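Local coordinates for DNA mismatch repair protein MutS (Thermus aquaticus, PDB 1EWQ), which binds mismatched DNA in the mismatch repair pathway and has a weak ATPase activity, at residues Ala715-Ala719 with Gly720-Phe724; Ala255-Ala259 with Leu260-Glu264; Leu392-Glu396 with Gly397-Arg401; Gly746-Lys749 with Glu750-Ala753; Phe698-Thr701 with Ala702-Leu705. All blocks are in the same frame, centred on the assembly; numbering follows the deposited sequence.

Interaction 1 (Ala715-Ala719 with Gly720-Phe724)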
# COMPACT_ATOMS: atom_id res chain seq x y z
N ALA C 715 -29.71 23.93 -16.05
CA ALA C 715 -30.36 22.81 -15.40
C ALA C 715 -31.82 22.97 -15.79
O ALA C 715 -32.25 24.07 -16.16
CB ALA C 715 -30.20 22.89 -13.90
N ARG C 716 -32.58 21.89 -15.73
CA ARG C 716 -33.99 21.93 -16.08
C ARG C 716 -34.83 21.27 -15.00
O ARG C 716 -34.60 20.12 -14.63
CB ARG C 716 -34.21 21.20 -17.40
CG ARG C 716 -34.75 22.07 -18.52
CD ARG C 716 -36.22 22.38 -18.32
NE ARG C 716 -36.79 23.02 -19.50
CZ ARG C 716 -38.05 23.42 -19.62
NH1 ARG C 716 -38.90 23.24 -18.61
NH2 ARG C 716 -38.48 23.99 -20.74
N GLU C 717 -35.81 22.02 -14.49
CA GLU C 717 -36.69 21.50 -13.45
C GLU C 717 -37.81 20.76 -14.18
O GLU C 717 -38.67 21.38 -14.80
CB GLU C 717 -37.25 22.68 -12.64
CG GLU C 717 -36.16 23.69 -12.26
CD GLU C 717 -36.70 24.95 -11.59
OE1 GLU C 717 -37.22 24.85 -10.46
OE2 GLU C 717 -36.59 26.04 -12.20
N GLU C 718 -37.77 19.43 -14.14
CA GLU C 718 -38.78 18.63 -14.83
C GLU C 718 -39.59 17.69 -13.92
O GLU C 718 -39.88 18.02 -12.77
CB GLU C 718 -38.12 17.79 -15.93
CG GLU C 718 -37.17 18.58 -16.82
CD GLU C 718 -36.49 17.70 -17.87
OE1 GLU C 718 -36.06 16.58 -17.52
OE2 GLU C 718 -36.37 18.14 -19.03
N ALA C 719 -39.94 16.53 -14.47
CA ALA C 719 -40.72 15.52 -13.76
C ALA C 719 -39.95 14.86 -12.63
O ALA C 719 -40.55 14.28 -11.72
CB ALA C 719 -41.20 14.47 -14.74
N GLY C 720 -38.62 14.92 -12.69
CA GLY C 720 -37.81 14.31 -11.65
C GLY C 720 -37.51 15.28 -10.52
O GLY C 720 -37.48 14.88 -9.34
N GLY C 721 -37.29 16.54 -10.87
CA GLY C 721 -36.98 17.56 -9.89
C GLY C 721 -36.01 18.57 -10.46
O GLY C 721 -36.27 19.78 -10.45
N LEU C 722 -34.89 18.07 -10.98
CA LEU C 722 -33.85 18.89 -11.58
C LEU C 722 -32.98 18.02 -12.50
O LEU C 722 -32.39 17.04 -12.06
CB LEU C 722 -32.97 19.52 -10.50
CG LEU C 722 -32.97 21.05 -10.40
CD1 LEU C 722 -31.84 21.49 -9.48
CD2 LEU C 722 -32.80 21.67 -11.77
N VAL C 723 -32.90 18.39 -13.77
CA VAL C 723 -32.10 17.63 -14.71
C VAL C 723 -31.00 18.51 -15.31
O VAL C 723 -31.29 19.50 -15.98
CB VAL C 723 -32.99 17.06 -15.85
CG1 VAL C 723 -32.15 16.25 -16.82
CG2 VAL C 723 -34.10 16.19 -15.25
N PHE C 724 -29.74 18.14 -15.08
CA PHE C 724 -28.61 18.90 -15.60
C PHE C 724 -28.27 18.57 -17.05
O PHE C 724 -28.04 17.41 -17.40
CB PHE C 724 -27.37 18.70 -14.72
CG PHE C 724 -27.57 19.13 -13.30
CD1 PHE C 724 -28.02 18.22 -12.35
CD2 PHE C 724 -27.36 20.45 -12.92
CE1 PHE C 724 -28.27 18.63 -11.03
CE2 PHE C 724 -27.60 20.87 -11.62
CZ PHE C 724 -28.06 19.96 -10.67

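Interaction 2 (Ala255-Ala259 with Leu260-Glu264)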
# COMPACT_ATOMS: atom_id res chain seq x y z
N ALA C 255 0.83 21.69 -11.86
CA ALA C 255 -0.59 21.86 -11.55
C ALA C 255 -1.46 21.43 -12.73
O ALA C 255 -2.49 20.78 -12.56
CB ALA C 255 -0.88 23.31 -11.20
N THR C 256 -1.02 21.79 -13.93
CA THR C 256 -1.72 21.46 -15.16
C THR C 256 -1.67 19.96 -15.47
O THR C 256 -2.70 19.34 -15.75
CB THR C 256 -1.12 22.22 -16.35
OG1 THR C 256 -1.38 23.62 -16.19
CG2 THR C 256 -1.71 21.73 -17.66
N LEU C 257 -0.47 19.39 -15.43
CA LEU C 257 -0.32 17.97 -15.69
C LEU C 257 -1.19 17.17 -14.73
O LEU C 257 -1.77 16.16 -15.13
CB LEU C 257 1.15 17.55 -15.55
CG LEU C 257 2.08 18.01 -16.68
CD1 LEU C 257 3.49 17.62 -16.38
CD2 LEU C 257 1.62 17.40 -18.00
N ARG C 258 -1.29 17.64 -13.49
CA ARG C 258 -2.10 16.97 -12.47
C ARG C 258 -3.60 17.20 -12.69
O ARG C 258 -4.39 16.25 -12.62
CB ARG C 258 -1.75 17.47 -11.06
CG ARG C 258 -0.45 16.91 -10.46
CD ARG C 258 -0.20 17.48 -9.06
NE ARG C 258 0.93 16.85 -8.39
CZ ARG C 258 0.96 15.57 -7.99
NH1 ARG C 258 -0.09 14.79 -8.19
NH2 ARG C 258 2.03 15.08 -7.38
N ALA C 259 -3.99 18.45 -12.95
CA ALA C 259 -5.40 18.76 -13.16
C ALA C 259 -5.95 18.11 -14.42
O ALA C 259 -7.13 17.79 -14.48
CB ALA C 259 -5.62 20.28 -13.21
N LEU C 260 -5.10 17.92 -15.42
CA LEU C 260 -5.50 17.31 -16.68
C LEU C 260 -5.28 15.80 -16.68
O LEU C 260 -5.60 15.12 -17.66
CB LEU C 260 -4.72 17.93 -17.84
CG LEU C 260 -5.33 19.05 -18.69
CD1 LEU C 260 -6.45 19.79 -17.94
CD2 LEU C 260 -4.22 19.98 -19.14
N GLU C 261 -4.71 15.28 -15.60
CA GLU C 261 -4.44 13.85 -15.49
C GLU C 261 -3.77 13.31 -16.75
O GLU C 261 -4.21 12.33 -17.33
CB GLU C 261 -5.75 13.08 -15.23
CG GLU C 261 -6.55 13.62 -14.06
CD GLU C 261 -7.80 12.81 -13.79
OE1 GLU C 261 -7.72 11.81 -13.04
OE2 GLU C 261 -8.85 13.19 -14.33
N VAL C 262 -2.69 13.96 -17.17
CA VAL C 262 -1.96 13.53 -18.36
C VAL C 262 -1.23 12.21 -18.12
O VAL C 262 -1.35 11.27 -18.91
CB VAL C 262 -0.93 14.59 -18.80
CG1 VAL C 262 -0.17 14.08 -20.02
CG2 VAL C 262 -1.63 15.90 -19.13
N PHE C 263 -0.48 12.15 -17.02
CA PHE C 263 0.29 10.96 -16.68
C PHE C 263 -0.20 10.24 -15.43
O PHE C 263 -0.03 9.03 -15.30
CB PHE C 263 1.77 11.33 -16.51
CG PHE C 263 2.40 11.86 -17.75
CD1 PHE C 263 2.93 13.14 -17.78
CD2 PHE C 263 2.47 11.08 -18.90
CE1 PHE C 263 3.52 13.64 -18.92
CE2 PHE C 263 3.07 11.58 -20.05
CZ PHE C 263 3.59 12.85 -20.07
N GLU C 264 -0.80 10.99 -14.51
CA GLU C 264 -1.32 10.43 -13.26
C GLU C 264 -2.77 10.83 -13.06
O GLU C 264 -3.17 11.93 -13.43
CB GLU C 264 -0.48 10.94 -12.08
CG GLU C 264 0.95 10.44 -12.12
CD GLU C 264 1.88 11.30 -11.30
OE1 GLU C 264 3.11 11.02 -11.30
OE2 GLU C 264 1.39 12.26 -10.66
O HOH W 1 -0.62 13.79 -14.83
O HOH W 2 -3.54 13.98 -11.63
O HOH W 3 -9.05 15.45 -15.29

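Interaction 3 (Leu392-Glu396 with Gly397-Arg401)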
# COMPACT_ATOMS: atom_id res chain seq x y z
N LEU C 392 19.04 -19.70 -19.84
CA LEU C 392 19.32 -18.46 -19.12
C LEU C 392 20.81 -18.28 -18.81
O LEU C 392 21.36 -17.19 -18.99
CB LEU C 392 18.52 -18.42 -17.81
CG LEU C 392 18.94 -17.42 -16.73
CD1 LEU C 392 18.75 -15.98 -17.21
CD2 LEU C 392 18.11 -17.67 -15.48
N LYS C 393 21.45 -19.34 -18.34
CA LYS C 393 22.87 -19.30 -18.01
C LYS C 393 23.69 -20.27 -18.85
O LYS C 393 23.30 -21.42 -19.05
CB LYS C 393 23.09 -19.61 -16.52
CG LYS C 393 22.57 -18.54 -15.58
CD LYS C 393 23.16 -18.69 -14.19
CE LYS C 393 22.73 -17.54 -13.28
NZ LYS C 393 23.01 -16.22 -13.93
N VAL C 394 24.83 -19.79 -19.33
CA VAL C 394 25.73 -20.60 -20.15
C VAL C 394 26.23 -21.83 -19.38
O VAL C 394 26.52 -22.86 -19.97
CB VAL C 394 26.96 -19.76 -20.62
CG1 VAL C 394 27.79 -19.34 -19.42
CG2 VAL C 394 27.82 -20.56 -21.60
N SER C 395 26.31 -21.70 -18.05
CA SER C 395 26.79 -22.78 -17.19
C SER C 395 26.00 -24.08 -17.32
O SER C 395 26.54 -25.17 -17.09
CB SER C 395 26.77 -22.34 -15.72
OG SER C 395 25.45 -22.11 -15.28
N GLU C 396 24.73 -23.98 -17.68
CA GLU C 396 23.91 -25.17 -17.82
C GLU C 396 23.82 -25.62 -19.28
O GLU C 396 24.77 -25.46 -20.06
CB GLU C 396 22.51 -24.91 -17.26
CG GLU C 396 21.75 -23.81 -17.98
CD GLU C 396 20.53 -23.31 -17.21
OE1 GLU C 396 20.72 -22.71 -16.12
OE2 GLU C 396 19.39 -23.49 -17.70
N GLY C 397 22.67 -26.18 -19.63
CA GLY C 397 22.41 -26.67 -20.97
C GLY C 397 23.06 -25.95 -22.14
O GLY C 397 23.61 -24.87 -22.01
N GLY C 398 22.97 -26.59 -23.31
CA GLY C 398 23.55 -26.06 -24.52
C GLY C 398 23.02 -24.71 -24.98
O GLY C 398 21.88 -24.58 -25.43
N LEU C 399 23.87 -23.70 -24.87
CA LEU C 399 23.52 -22.37 -25.29
C LEU C 399 23.82 -22.36 -26.78
O LEU C 399 23.01 -21.94 -27.60
CB LEU C 399 24.41 -21.36 -24.57
CG LEU C 399 24.00 -19.89 -24.46
CD1 LEU C 399 25.24 -19.09 -24.19
CD2 LEU C 399 23.32 -19.40 -25.74
N ILE C 400 25.01 -22.86 -27.12
CA ILE C 400 25.50 -22.91 -28.49
C ILE C 400 25.08 -24.19 -29.19
O ILE C 400 25.12 -25.26 -28.60
CB ILE C 400 27.05 -22.80 -28.51
CG1 ILE C 400 27.47 -21.50 -27.81
CG2 ILE C 400 27.57 -22.84 -29.94
CD1 ILE C 400 26.92 -20.24 -28.45
N ARG C 401 24.70 -24.08 -30.45
CA ARG C 401 24.27 -25.24 -31.22
C ARG C 401 25.39 -26.13 -31.75
O ARG C 401 26.50 -25.66 -32.01
CB ARG C 401 23.41 -24.80 -32.40
CG ARG C 401 22.22 -23.98 -31.97
CD ARG C 401 21.10 -24.07 -32.96
NE ARG C 401 21.53 -23.73 -34.31
CZ ARG C 401 20.68 -23.57 -35.32
NH1 ARG C 401 19.38 -23.73 -35.11
NH2 ARG C 401 21.13 -23.24 -36.53

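Interaction 4 (Gly746-Lys749 with Glu750-Ala753)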
# COMPACT_ATOMS: atom_id res chain seq x y z
N GLY C 746 -32.53 18.11 -0.61
CA GLY C 746 -33.37 17.77 0.53
C GLY C 746 -33.66 18.87 1.54
O GLY C 746 -34.23 18.59 2.58
N LEU C 747 -33.25 20.10 1.26
CA LEU C 747 -33.56 21.20 2.18
C LEU C 747 -35.07 21.21 2.36
O LEU C 747 -35.82 21.06 1.39
CB LEU C 747 -33.13 22.56 1.61
CG LEU C 747 -31.90 23.29 2.15
CD1 LEU C 747 -31.94 24.73 1.68
CD2 LEU C 747 -31.85 23.27 3.67
N PRO C 748 -35.55 21.36 3.60
CA PRO C 748 -37.00 21.37 3.82
C PRO C 748 -37.70 22.42 2.94
O PRO C 748 -37.15 23.49 2.67
CB PRO C 748 -37.12 21.69 5.31
CG PRO C 748 -35.86 21.07 5.88
CD PRO C 748 -34.81 21.47 4.87
N LYS C 749 -38.92 22.10 2.49
CA LYS C 749 -39.70 23.00 1.65
C LYS C 749 -39.83 24.44 2.14
O LYS C 749 -39.60 25.38 1.37
CB LYS C 749 -41.11 22.45 1.43
CG LYS C 749 -41.31 21.72 0.11
CD LYS C 749 -40.61 20.38 0.11
CE LYS C 749 -40.88 19.63 -1.18
NZ LYS C 749 -40.10 18.37 -1.22
N GLU C 750 -40.21 24.64 3.41
CA GLU C 750 -40.37 26.00 3.92
C GLU C 750 -39.07 26.80 3.89
O GLU C 750 -39.08 28.00 3.65
CB GLU C 750 -40.93 26.02 5.34
CG GLU C 750 -41.64 24.76 5.73
CD GLU C 750 -40.66 23.63 5.97
OE1 GLU C 750 -39.91 23.71 6.97
OE2 GLU C 750 -40.64 22.69 5.15
N VAL C 751 -37.94 26.13 4.15
CA VAL C 751 -36.65 26.82 4.12
C VAL C 751 -36.33 27.20 2.67
O VAL C 751 -35.84 28.29 2.39
CB VAL C 751 -35.53 25.93 4.70
CG1 VAL C 751 -34.18 26.66 4.64
CG2 VAL C 751 -35.87 25.55 6.15
N VAL C 752 -36.63 26.30 1.74
CA VAL C 752 -36.40 26.57 0.33
C VAL C 752 -37.32 27.72 -0.09
O VAL C 752 -36.92 28.61 -0.84
CB VAL C 752 -36.75 25.34 -0.53
CG1 VAL C 752 -36.91 25.74 -1.99
CG2 VAL C 752 -35.66 24.29 -0.37
N ALA C 753 -38.55 27.71 0.43
CA ALA C 753 -39.53 28.73 0.10
C ALA C 753 -39.09 30.09 0.61
O ALA C 753 -39.23 31.09 -0.08
CB ALA C 753 -40.89 28.35 0.68

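Interaction 5 (Phe698-Thr701 with Ala702-Leu705)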
# COMPACT_ATOMS: atom_id res chain seq x y z
N PHE C 698 -22.69 36.10 -11.69
CA PHE C 698 -23.41 36.71 -12.80
C PHE C 698 -22.80 38.09 -13.00
O PHE C 698 -22.80 38.63 -14.10
CB PHE C 698 -24.91 36.86 -12.50
CG PHE C 698 -25.70 35.59 -12.60
CD1 PHE C 698 -25.75 34.69 -11.53
CD2 PHE C 698 -26.41 35.29 -13.76
CE1 PHE C 698 -26.50 33.52 -11.60
CE2 PHE C 698 -27.17 34.12 -13.84
CZ PHE C 698 -27.22 33.23 -12.76
N GLU C 699 -22.29 38.66 -11.92
CA GLU C 699 -21.69 39.97 -11.98
C GLU C 699 -20.58 40.05 -13.03
O GLU C 699 -20.42 41.07 -13.69
CB GLU C 699 -21.18 40.41 -10.58
CG GLU C 699 -20.77 39.28 -9.67
CD GLU C 699 -21.95 38.59 -8.99
OE1 GLU C 699 -22.41 39.06 -7.92
OE2 GLU C 699 -22.41 37.57 -9.54
N LEU C 700 -19.82 38.97 -13.20
CA LEU C 700 -18.74 38.96 -14.19
C LEU C 700 -19.25 38.95 -15.63
O LEU C 700 -18.57 39.41 -16.54
CB LEU C 700 -17.82 37.74 -13.99
CG LEU C 700 -17.00 37.69 -12.69
CD1 LEU C 700 -16.09 36.45 -12.71
CD2 LEU C 700 -16.16 38.94 -12.58
N THR C 701 -20.46 38.43 -15.83
CA THR C 701 -21.04 38.36 -17.18
C THR C 701 -21.33 39.71 -17.85
O THR C 701 -21.48 39.77 -19.07
CB THR C 701 -22.36 37.56 -17.19
OG1 THR C 701 -23.38 38.33 -16.56
CG2 THR C 701 -22.18 36.24 -16.45
N ALA C 702 -21.40 40.78 -17.07
CA ALA C 702 -21.70 42.08 -17.65
C ALA C 702 -20.58 43.12 -17.68
O ALA C 702 -20.84 44.30 -17.83
CB ALA C 702 -22.92 42.67 -16.94
N LEU C 703 -19.33 42.69 -17.56
CA LEU C 703 -18.24 43.66 -17.57
C LEU C 703 -18.13 44.37 -18.92
O LEU C 703 -18.61 43.87 -19.94
CB LEU C 703 -16.92 42.96 -17.24
CG LEU C 703 -16.90 42.29 -15.87
CD1 LEU C 703 -15.58 41.57 -15.65
CD2 LEU C 703 -17.13 43.34 -14.79
N GLY C 704 -17.52 45.55 -18.92
CA GLY C 704 -17.36 46.30 -20.15
C GLY C 704 -16.03 45.98 -20.82
O GLY C 704 -15.14 46.84 -20.92
N LEU C 705 -15.90 44.72 -21.26
CA LEU C 705 -14.69 44.25 -21.91
C LEU C 705 -15.04 43.83 -23.34
O LEU C 705 -15.96 43.03 -23.55
CB LEU C 705 -14.09 43.08 -21.12
CG LEU C 705 -13.76 43.44 -19.66
CD1 LEU C 705 -13.23 42.22 -18.93
CD2 LEU C 705 -12.72 44.56 -19.63

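Interaction 1 (Ala715-Ala719 with Gly720-Phe724)
A beta hairpin at one edge of the ATPase-domain sheet is closed here by R716 and V723, the last hydrogen-bonded antiparallel pair before strands 708-716 and 723-730 give way to the turn. R716 N reaches V723 O at 2.7 Å, and V723 N returns the bond to R716 O at 2.6 Å with an N-H...O angle of 160°. One step further from the turn, A715 and F724 form a non-hydrogen-bonded pair. On their face of the sheet A715 CB meets two groups: L722 CD2 at 3.6 Å and, obliquely, CD2 of the F724 ring at 3.9 Å. The same apolar patch is continued by M744 and V741 of helix 738-744 against L722, and by P584 and M586 of the predicted ATP-binding loop against F724. In the turn, G721 has a phi of 146°, a backbone angle at which a beta carbon would collide with the carbonyl oxygen of G720. The opposite face carries V723 and R716. E718, extended beyond CG (chi2 178°), crosses V723 at about a right angle while its OE2 is hydrogen-bonded to Y725 OH; its OE1 lies unusually close to V723 CG2, at a doubtful 3.0 Å.

Interaction 2 (Ala255-Ala259 with Leu260-Glu264)
L257 and R258 supply the carbonyls of a Schellman motif that ends helix 254-259, with E261 turning the chain at a positive phi of 47°. Among the backbone bonds, V262 N reaches L257 O at 3.1 Å, in the carbonyl plane and nearly straight, whereas the inner bond from E261 N to R258 O is weak. L260 N still makes the regular helical bond to T256 O. Water extends this network: one molecule donates to L257 O and accepts from F263 N, and a second joins R258 O to E264 O, so the last carbonyls of the helix keep partners.

The apolar contacts lie on two sides. L257 CD2 packs on V262 CG2 at 3.8 Å, and V262 CG1 sits over the centre of the F263 ring. L260 runs alongside T256, its CD2 tight against T256 CG2 at 3.4 Å, and also touches R594, A597 and L598 of helix 589-603, which follows the predicted ATP-binding loop. An alanine in place of L260 is likely to open a gap between the end of this helix and helix 589-603.

The charged contact is looser. R258 binds E254 through NE, while its NH1 faces E264 OE2 across 3.8 Å, a long salt bridge of charge alone: the carboxylate and guanidinium planes are 54° apart and no N-H is directed at OE2.

Interaction 3 (Leu392-Glu396 with Gly397-Arg401)
V394 lays its CG2 methyl against CD1 of L399, five residues further on, at 3.9 Å, and V394 CB is almost as near the same methyl. L399 CD1 is thus the atom that reaches V394, lying against both CG2 and CB as the two side chains slant across each other; V394 CG1 and L399 CD2 take no part. The torsion of V394 explains which branch is used. Its chi1 of 64° puts CG1 in the crowded position between backbone N and carbonyl carbon and swings CG2 round to face L399. L399 answers with a side chain whose bond from CA to CB points at V394.

The backbone doubles back to make this possible. K393 to E396 form a type I beta turn, closed by the bond from E396 N to K393 O at 3.2 Å, and G397 and G398 then carry the chain round to L399, whose CA comes within 5.9 Å of that of V394. The loop, within the MutS domain III range, connects helix 376-385 to helix 406-433 in the chain and rests on helix 479-511, where V394 touches E499 and E500 and L399 touches F503. E499 OE2 accepts hydrogen bonds from both L399 N and I400 N, fixing the second half of the loop from outside.

Between the two segments themselves the contact is purely apolar and small. Such a touch has no directional bond, so the loop's shape probably owes more to the beta turn, to E499 and to the backbone bonds of L399 with V387 and R401 with A385, the methyl contact adding a small apolar touch between its two halves.

Interaction 4 (Gly746-Lys749 with Glu750-Ala753)
L747 and V752 meet by the base of one side chain and a branch of the other: L747 CB lies 3.6 Å from V752 CG2. V752 has its CG1 anti to the backbone N (chi1 163°), which turns CG2 back over the start of the helix, where it covers P748 O as well. Further out, L747 CD1 comes to 4.2 Å from V751 CG1, the two side chains crossing at about a right angle. V751 uses its second branch on the proline, CG2 to P748 CB at 4.1 Å, so its two methyls face different residues of the incoming loop.

On the outer side E750 is bent at chi2 (73°), and its carboxylate folds back along the chain. OE2 stands 3.7 Å from P748 CB and is also close to K749 N, but the angle there is too poor for a hydrogen bond.

Two backbone bonds start the helix proper: V752 N to P748 O at 3.0 Å, and A753 N to K749 O at 2.7 Å. V752 also packs on V739 and A743 of helix 738-744. The second subunit reaches both the loop and the first turn of the helix: K651 of that subunit binds G746 O through its NZ, while L650 and A679 of the same subunit pack on L747 and V751.

The arrangement is a tight helix-to-helix connection. G746 ends helix 738-744 in a Schellman motif, P748 takes the N-cap of helix 749-762, and the apolar pair formed by L747, just before the cap, and V752, four residues after it, is a hydrophobic staple.

Interaction 5 (Phe698-Thr701 with Ala702-Leu705)
The carbonyl oxygen of F698 is gripped twice by T701, at 2.5 Å by the side-chain OG1 and at 2.9 Å by the backbone N. The hydroxyl approaches in the carbonyl plane on a lone pair, with a C=O...O angle of 145°. A chi1 of 72° sets OG1 between the backbone N and the carbonyl carbon of T701, facing back down the short helix, and with both donors taken from one residue this turn is held together. A702 N is 3.9 Å from F698 O.

The contact with the following loop is carried by leucines. L703 lies alongside L700, both side chains pointing the same way, with L703 CD1 4.1 Å from L700 CD2. More intimate is the approach of L703 CG to L700 O at 3.4 Å, which sets CG, with CD1 behind it, obliquely beside that carbonyl oxygen. A serine in place of L703 would probably leave L700 CD2 without this neighbour and remove the apolar group beside L700 O. After L703 the chain makes an inverse gamma turn centred on G704, with a weak bond from L705 N to L703 O.

E699 binds S670 of the second subunit through OE1, and F698 packs on S669 of that subunit, with a sulfate ion about 4 Å from the F698 side chain. Helix 698-701 lies against helix 670-687 and strand 578-582: L700 touches A677 and T678 of the former and L580 of the latter, while T701 packs on T582 and its carbonyl O accepts from N710 ND2 of strand 708-716.

Interactions 1, 4 and 5 all lie in the ATPase domain. The centres of interactions 1 and 4 are about 17 Å apart and those of 1 and 5 about 27 Å, and helix 738-744, which packs on the hairpin, leads straight into interaction 4. Interactions 4 and 5 both touch the second subunit. Three of the contacts lie near the predicted ATP site: side chains of F724, F698 and L260 come to about 3, 6 and 9 Å from M586, G583 and S590 respectively; interaction 2, the most distant of the three, belongs to the MutS domain III range. Interaction 3 is remote, its centre about 73 Å from that of interaction 1, but its nearest atom is only about 10 Å from the bound DNA.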